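PDB 4P17: RabGAP/TBC protein from Chlamydomonas reinhardtii, which probably acts as a GTPase-activating protein for Rab GTPases in the flagellum, probably through its all-helical TBC domain. Local coordinates for residues 204-207 with 208-212; 271-274 with 275-279; 246-249 with 250-253. All blocks are in the same frame, centred on the assembly; numbering follows the deposited sequence.

All three contacts are local, each lying within a helix or at its end, and all belong to the Rab-GTPase-TBC domain. Contacts 1 and 2 are neighbours near one end of the molecule, their centres about 14 Å apart. They touch where Leu211 CD2 packs 3.6 Å from Glu273 OE1, so the close of helix 201-210 meets the short helix 273-277. Contact 3 lies deep in the protein, its centre about 6 Å from that of the chain. Its nearest atoms are about 14 Å from contact 1 and about 10 Å from contact 2. Along the chain, contact 3 falls between contacts 1 and 2, and helix 259-271 follows helix 243-256 and leads to Tyr272 of contact 2.

Contact 1: residues 204-207 with 208-212; sequences DELI and GTKLP
Leu206 lays its CD2 methyl alongside the aliphatic part of Lys210, 3.8 Å from CE, the two side chains running side by side in the same direction one helical turn apart. Both side chains also touch Leu266 of helix 259-271, and Leu206 meets Phe262 there as well. One step round the helix, Glu205 and Thr209 cross at about a right angle: Glu205 OE2 approaches Thr209 CG2 to 3.4 Å, a contact of carboxylate with methyl. With chi1 at 61°, Thr209 holds OG1 back over the preceding turn, 3.0 Å from Leu206 O and 3.2 Å from Glu205 O, and its single proton can serve either carbonyl. This is the last turn of helix 201-210, built from regular i to i+4 backbone bonds such as Lys210 N to Leu206 O at 2.8 Å. Leu211 then leaves helical geometry and sits at the N-cap position of helix 212-221, which begins at Pro212 almost without a linker. The buried Ile207 brings CG2 to 4.5 Å from Leu211 CB and packs on Gln215 and Phe218 of that next helix. Asp204 OD1 accepts a hydrogen bond from Gln215 NE2, a polar tie between the same two helices.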
loop_
_atom_site.group_PDB
_atom_site.type_symbol
_atom_site.label_atom_id
_atom_site.label_comp_id
_atom_site.label_asym_id
_atom_site.label_seq_id
_atom_site.Cartn_x
_atom_site.Cartn_y
_atom_site.Cartn_z
ATOM N N ASP A 204 -6.417 15.706 9.481
ATOM C CA ASP A 204 -6.974 17.060 9.532
ATOM C C ASP A 204 -6.189 17.901 10.555
ATOM O O ASP A 204 -5.930 19.078 10.336
ATOM C CB ASP A 204 -8.465 17.023 9.890
ATOM C CG ASP A 204 -9.192 18.333 9.583
ATOM O OD1 ASP A 204 -8.891 19.011 8.566
ATOM O OD2 ASP A 204 -10.085 18.682 10.375
ATOM N N GLU A 205 -5.789 17.292 11.664
ATOM C CA GLU A 205 -4.996 18.008 12.653
ATOM C C GLU A 205 -3.677 18.371 12.036
ATOM O O GLU A 205 -3.235 19.529 12.127
ATOM C CB GLU A 205 -4.751 17.184 13.922
ATOM C CG GLU A 205 -3.918 17.920 14.973
ATOM C CD GLU A 205 -4.658 19.109 15.578
ATOM O OE1 GLU A 205 -5.902 19.083 15.612
ATOM O OE2 GLU A 205 -3.986 20.074 16.002
ATOM N N LEU A 206 -3.032 17.384 11.410
ATOM C CA LEU A 206 -1.733 17.651 10.818
ATOM C C LEU A 206 -1.799 18.738 9.760
ATOM O O LEU A 206 -0.871 19.516 9.640
ATOM C CB LEU A 206 -1.144 16.379 10.214
ATOM C CG LEU A 206 -0.660 15.398 11.276
ATOM C CD1 LEU A 206 -0.479 13.985 10.652
ATOM C CD2 LEU A 206 0.624 15.908 11.882
ATOM N N ILE A 207 -2.879 18.772 8.990
ATOM C CA ILE A 207 -3.040 19.815 7.970
ATOM C C ILE A 207 -3.067 21.164 8.673
ATOM O O ILE A 207 -2.381 22.109 8.263
ATOM C CB ILE A 207 -4.340 19.587 7.132
ATOM C CG1 ILE A 207 -4.168 18.381 6.207
ATOM C CG2 ILE A 207 -4.701 20.825 6.259
ATOM C CD1 ILE A 207 -5.480 17.880 5.646
ATOM N N GLY A 208 -3.849 21.257 9.751
ATOM C CA GLY A 208 -3.994 22.526 10.442
ATOM C C GLY A 208 -2.696 22.993 11.094
ATOM O O GLY A 208 -2.393 24.195 11.142
ATOM N N THR A 209 -1.921 22.044 11.592
ATOM C CA THR A 209 -0.658 22.346 12.268
ATOM C C THR A 209 0.500 22.614 11.306
ATOM O O THR A 209 1.218 23.608 11.441
ATOM C CB THR A 209 -0.257 21.195 13.208
ATOM O OG1 THR A 209 -0.077 19.989 12.459
ATOM C CG2 THR A 209 -1.314 20.984 14.186
ATOM N N LYS A 210 0.647 21.738 10.320
ATOM C CA LYS A 210 1.778 21.744 9.399
ATOM C C LYS A 210 1.536 22.519 8.113
ATOM O O LYS A 210 2.494 22.995 7.494
ATOM C CB LYS A 210 2.164 20.308 9.032
ATOM C CG LYS A 210 2.516 19.439 10.217
ATOM C CD LYS A 210 3.722 18.572 9.930
ATOM C CE LYS A 210 3.930 17.501 10.980
ATOM N NZ LYS A 210 4.870 16.460 10.483
ATOM N N LEU A 211 0.271 22.659 7.730
ATOM C CA LEU A 211 -0.089 23.216 6.443
ATOM C C LEU A 211 -1.231 24.211 6.640
ATOM O O LEU A 211 -2.284 24.090 6.035
ATOM C CB LEU A 211 -0.462 22.091 5.469
ATOM C CG LEU A 211 0.632 21.053 5.163
ATOM C CD1 LEU A 211 0.070 19.903 4.330
ATOM C CD2 LEU A 211 1.840 21.677 4.460
ATOM N N PRO A 212 -1.013 25.220 7.491
ATOM C CA PRO A 212 -2.109 26.142 7.821
ATOM C C PRO A 212 -2.714 26.863 6.605
ATOM O O PRO A 212 -3.908 27.110 6.617
ATOM C CB PRO A 212 -1.452 27.139 8.784
ATOM C CG PRO A 212 -0.002 27.037 8.549
ATOM C CD PRO A 212 0.254 25.603 8.146
#

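Contact 2: residues 271-274 with 275-279; sequences IYED and NMLRV
Asn275 folds its side chain back on Tyr272 at the start of the short helix 273-277, where Tyr272 is the first residue past helix 259-271 and occupies the N-cap position of the next. From the backbone outward, Asn275 CB lies 3.3 Å from Tyr272 O. CG, anti to its own carbonyl carbon (chi1 -51°), is thereby carried toward the tyrosine ring and comes 4.1 Å from Tyr272 CD1. At the tip, OD1 stands 3.5 Å from Tyr272 CA and approaches CD1 obliquely, with the amide and ring planes turned 66° apart. The same oxygen takes a weak hydrogen bond from a water that also donates to Ile271 O, so the water joins the end of the first helix to the first turn of the second. A face of the Tyr272 ring is covered near its rim by Ile271 CG2, while Met289 and Ala292 of helix 282-294 also touch this side chain. Met276 bends at its last torsion and brings CE to 3.4 Å from Tyr272 O, the carbonyl that receives the Met276 N-H. Glu273 extends its chain beyond CG, and that CG meets Leu277 CD1 where the two side chains cross; both also pack on Arg213 of helix 212-221. On the exposed side, Arg278 turns back at chi3 (-56°), placing its guanidinium with one face near Asn275 O. Arg278 NE remains 4.1 Å from Asp274 OD1, too far for a salt bridge.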
loop_
_atom_site.group_PDB
_atom_site.type_symbol
_atom_site.label_atom_id
_atom_site.label_comp_id
_atom_site.label_asym_id
_atom_site.label_seq_id
_atom_site.Cartn_x
_atom_site.Cartn_y
_atom_site.Cartn_z
ATOM N N ILE A 271 3.598 18.180 -0.360
ATOM C CA ILE A 271 4.328 18.200 -1.627
ATOM C C ILE A 271 3.515 18.943 -2.705
ATOM O O ILE A 271 4.067 19.686 -3.530
ATOM C CB ILE A 271 4.651 16.729 -2.030
ATOM C CG1 ILE A 271 5.777 16.194 -1.152
ATOM C CG2 ILE A 271 5.037 16.617 -3.480
ATOM C CD1 ILE A 271 6.055 14.677 -1.289
ATOM N N TYR A 272 2.195 18.764 -2.693
ATOM C CA TYR A 272 1.345 19.356 -3.728
ATOM C C TYR A 272 0.558 20.541 -3.183
ATOM O O TYR A 272 -0.410 20.958 -3.788
ATOM C CB TYR A 272 0.398 18.307 -4.290
ATOM C CG TYR A 272 1.158 17.299 -5.063
ATOM C CD1 TYR A 272 1.655 17.606 -6.325
ATOM C CD2 TYR A 272 1.465 16.070 -4.513
ATOM C CE1 TYR A 272 2.405 16.685 -7.039
ATOM C CE2 TYR A 272 2.216 15.146 -5.217
ATOM C CZ TYR A 272 2.679 15.461 -6.474
ATOM O OH TYR A 272 3.430 14.554 -7.174
ATOM N N GLU A 273 0.994 21.080 -2.049
ATOM C CA GLU A 273 0.288 22.199 -1.426
ATOM C C GLU A 273 0.188 23.410 -2.359
ATOM O O GLU A 273 -0.895 23.975 -2.535
ATOM C CB GLU A 273 0.966 22.637 -0.133
ATOM C CG GLU A 273 0.152 23.711 0.574
ATOM C CD GLU A 273 0.841 24.299 1.792
ATOM O OE1 GLU A 273 2.098 24.235 1.892
ATOM O OE2 GLU A 273 0.113 24.839 2.656
ATOM N N ASP A 274 1.326 23.820 -2.919
ATOM C CA ASP A 274 1.369 24.966 -3.824
ATOM C C ASP A 274 0.315 24.795 -4.920
ATOM O O ASP A 274 -0.440 25.725 -5.244
ATOM C CB ASP A 274 2.777 25.106 -4.414
ATOM C CG ASP A 274 2.854 26.105 -5.553
ATOM O OD1 ASP A 274 2.359 25.801 -6.661
ATOM O OD2 ASP A 274 3.447 27.187 -5.345
ATOM N N ASN A 275 0.260 23.587 -5.461
ATOM C CA ASN A 275 -0.708 23.230 -6.507
ATOM C C ASN A 275 -2.178 23.387 -6.076
ATOM O O ASN A 275 -3.015 23.937 -6.827
ATOM C CB ASN A 275 -0.467 21.788 -6.950
ATOM C CG ASN A 275 0.991 21.523 -7.315
ATOM O OD1 ASN A 275 1.892 21.552 -6.462
ATOM N ND2 ASN A 275 1.224 21.258 -8.589
ATOM N N MET A 276 -2.486 22.887 -4.881
ATOM C CA MET A 276 -3.845 22.916 -4.368
ATOM C C MET A 276 -4.321 24.336 -4.035
ATOM O O MET A 276 -5.506 24.640 -4.172
ATOM C CB MET A 276 -3.967 22.026 -3.119
ATOM C CG MET A 276 -4.241 20.572 -3.450
ATOM S SD MET A 276 -4.276 19.499 -1.998
ATOM C CE MET A 276 -2.567 19.572 -1.533
ATOM N N LEU A 277 -3.413 25.203 -3.616
ATOM C CA LEU A 277 -3.841 26.507 -3.101
ATOM C C LEU A 277 -4.388 27.379 -4.221
ATOM O O LEU A 277 -5.134 28.327 -3.961
ATOM C CB LEU A 277 -2.701 27.236 -2.404
ATOM C CG LEU A 277 -2.292 26.703 -1.029
ATOM C CD1 LEU A 277 -1.030 27.403 -0.587
ATOM C CD2 LEU A 277 -3.412 26.888 -0.005
ATOM N N ARG A 278 -4.023 27.062 -5.460
ATOM C CA ARG A 278 -4.500 27.841 -6.605
ATOM C C ARG A 278 -5.839 27.349 -7.147
ATOM O O ARG A 278 -6.363 27.929 -8.071
ATOM C CB ARG A 278 -3.463 27.812 -7.719
ATOM C CG ARG A 278 -2.124 28.440 -7.357
ATOM C CD ARG A 278 -1.102 28.254 -8.469
ATOM N NE ARG A 278 -0.930 26.839 -8.804
ATOM C CZ ARG A 278 -1.635 26.187 -9.724
ATOM N NH1 ARG A 278 -2.571 26.811 -10.428
ATOM N NH2 ARG A 278 -1.401 24.902 -9.944
ATOM N N VAL A 279 -6.420 26.307 -6.547
ATOM C CA VAL A 279 -7.662 25.741 -7.053
ATOM C C VAL A 279 -8.809 26.171 -6.161
ATOM O O VAL A 279 -8.812 25.875 -4.990
ATOM C CB VAL A 279 -7.612 24.197 -7.128
ATOM C CG1 VAL A 279 -8.943 23.636 -7.603
ATOM C CG2 VAL A 279 -6.503 23.750 -8.059
HETATM O O HOH W 1 4.849 22.150 -5.120
#

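Contact 3: residues 246-249 with 250-253; sequences VMRT and WDSL
Val246 CG1 sits over one face of the Trp250 indole, 3.7 Å from the centroid of its five-membered ring, in a CH-pi contact. The methyl is offset toward the rim and comes as close as 3.4 Å to NE1; Val246 holds it there with CG1 anti to its backbone N (chi1 177°). The sulfur contact involves the other ring: Met247 SD stands 4.1 Å from Trp250 CE3 in a Met-aromatic approach that is oblique to the ring. With an alanine here instead of Trp250, the Val246 methyl and the Met247 sulfur would probably lose their aromatic partner, and Leu236 O the N-H that bonds to it.

Among the hydrogen bonds, Val246 O is gripped twice. Thr249 OG1 donates to a lone pair of this carbonyl at 2.6 Å, in its plane, and Trp250 N supplies the regular helical bond at 3.0 Å. The hydroxyl thus gives a backbone oxygen within the helix a second donor, and it also lies 3.2 Å from Trp250 CD1.

The charged pair is looser. Arg248 CD packs 3.5 Å from Asp251 OD2, with the guanidinium and carboxylate planes only 13° apart, but Arg248 NE stays 4.3 Å from Asp251 OD2, beyond a salt bridge. Each group has firmer partners: Arg248 reaches Asp300 and the carbonyl of Arg65, while Asp251 bonds to Arg73, Trp77 NE1 and Val68 N. These buried charges thus tie helix 243-256 to helices 57-65 and 73-80, the residues between them, and helix 299-306. All eight residues are buried and the contact lies close to the middle of the chain, so helix 243-256 is a central helix of the all-helical TBC fold, with Val246, Met247 and Trp250 packed on Leu160 of helix 153-164.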
loop_
_atom_site.group_PDB
_atom_site.type_symbol
_atom_site.label_atom_id
_atom_site.label_comp_id
_atom_site.label_asym_id
_atom_site.label_seq_id
_atom_site.Cartn_x
_atom_site.Cartn_y
_atom_site.Cartn_z
ATOM N N VAL A 246 3.776 3.099 -4.153
ATOM C CA VAL A 246 2.931 2.399 -3.186
ATOM C C VAL A 246 3.778 1.441 -2.343
ATOM O O VAL A 246 3.648 1.416 -1.110
ATOM C CB VAL A 246 1.802 1.588 -3.862
ATOM C CG1 VAL A 246 0.994 0.804 -2.820
ATOM C CG2 VAL A 246 0.862 2.465 -4.656
ATOM N N MET A 247 4.646 0.664 -2.988
ATOM C CA MET A 247 5.380 -0.385 -2.265
ATOM C C MET A 247 6.319 0.207 -1.231
ATOM O O MET A 247 6.594 -0.417 -0.206
ATOM C CB MET A 247 6.198 -1.272 -3.211
ATOM C CG MET A 247 5.455 -1.798 -4.374
ATOM S SD MET A 247 4.142 -2.880 -3.885
ATOM C CE MET A 247 3.641 -3.396 -5.547
ATOM N N ARG A 248 6.805 1.423 -1.462
ATOM C CA ARG A 248 7.623 2.054 -0.440
ATOM C C ARG A 248 6.805 2.425 0.786
ATOM O O ARG A 248 7.279 2.312 1.940
ATOM C CB ARG A 248 8.306 3.296 -0.992
ATOM C CG ARG A 248 9.470 2.990 -1.897
ATOM C CD ARG A 248 10.706 2.566 -1.110
ATOM N NE ARG A 248 11.117 3.573 -0.135
ATOM C CZ ARG A 248 11.834 4.656 -0.447
ATOM N NH1 ARG A 248 12.247 4.852 -1.701
ATOM N NH2 ARG A 248 12.158 5.523 0.496
ATOM N N THR A 249 5.572 2.850 0.577
ATOM C CA THR A 249 4.682 3.074 1.724
ATOM C C THR A 249 4.452 1.743 2.466
ATOM O O THR A 249 4.425 1.678 3.711
ATOM C CB THR A 249 3.314 3.705 1.342
ATOM O OG1 THR A 249 2.435 2.740 0.762
ATOM C CG2 THR A 249 3.468 4.894 0.395
ATOM N N TRP A 250 4.326 0.680 1.697
ATOM C CA TRP A 250 4.059 -0.637 2.274
ATOM C C TRP A 250 5.269 -1.177 3.027
ATOM O O TRP A 250 5.124 -1.811 4.104
ATOM C CB TRP A 250 3.638 -1.603 1.163
ATOM C CG TRP A 250 2.207 -1.382 0.646
ATOM C CD1 TRP A 250 1.378 -0.273 0.876
ATOM C CD2 TRP A 250 1.447 -2.289 -0.166
ATOM N NE1 TRP A 250 0.157 -0.479 0.253
ATOM C CE2 TRP A 250 0.183 -1.693 -0.402
ATOM C CE3 TRP A 250 1.709 -3.563 -0.711
ATOM C CZ2 TRP A 250 -0.819 -2.324 -1.173
ATOM C CZ3 TRP A 250 0.700 -4.184 -1.486
ATOM C CH2 TRP A 250 -0.542 -3.561 -1.693
ATOM N N ASP A 251 6.463 -0.929 2.490
ATOM C CA ASP A 251 7.710 -1.259 3.220
ATOM C C ASP A 251 7.610 -0.798 4.669
ATOM O O ASP A 251 7.780 -1.560 5.598
ATOM C CB ASP A 251 8.957 -0.615 2.608
ATOM C CG ASP A 251 9.330 -1.188 1.232
ATOM O OD1 ASP A 251 8.869 -2.289 0.912
ATOM O OD2 ASP A 251 10.114 -0.531 0.490
ATOM N N SER A 252 7.340 0.480 4.864
ATOM C CA SER A 252 7.264 1.000 6.228
ATOM C C SER A 252 5.973 0.627 6.968
ATOM O O SER A 252 5.992 0.468 8.189
ATOM C CB SER A 252 7.454 2.505 6.207
ATOM O OG SER A 252 8.837 2.772 5.926
ATOM N N LEU A 253 4.865 0.487 6.252
ATOM C CA LEU A 253 3.613 0.062 6.877
ATOM C C LEU A 253 3.757 -1.300 7.552
ATOM O O LEU A 253 3.249 -1.531 8.663
ATOM C CB LEU A 253 2.479 -0.020 5.845
ATOM C CG LEU A 253 1.131 -0.577 6.330
ATOM C CD1 LEU A 253 0.527 0.327 7.417
ATOM C CD2 LEU A 253 0.141 -0.783 5.185
#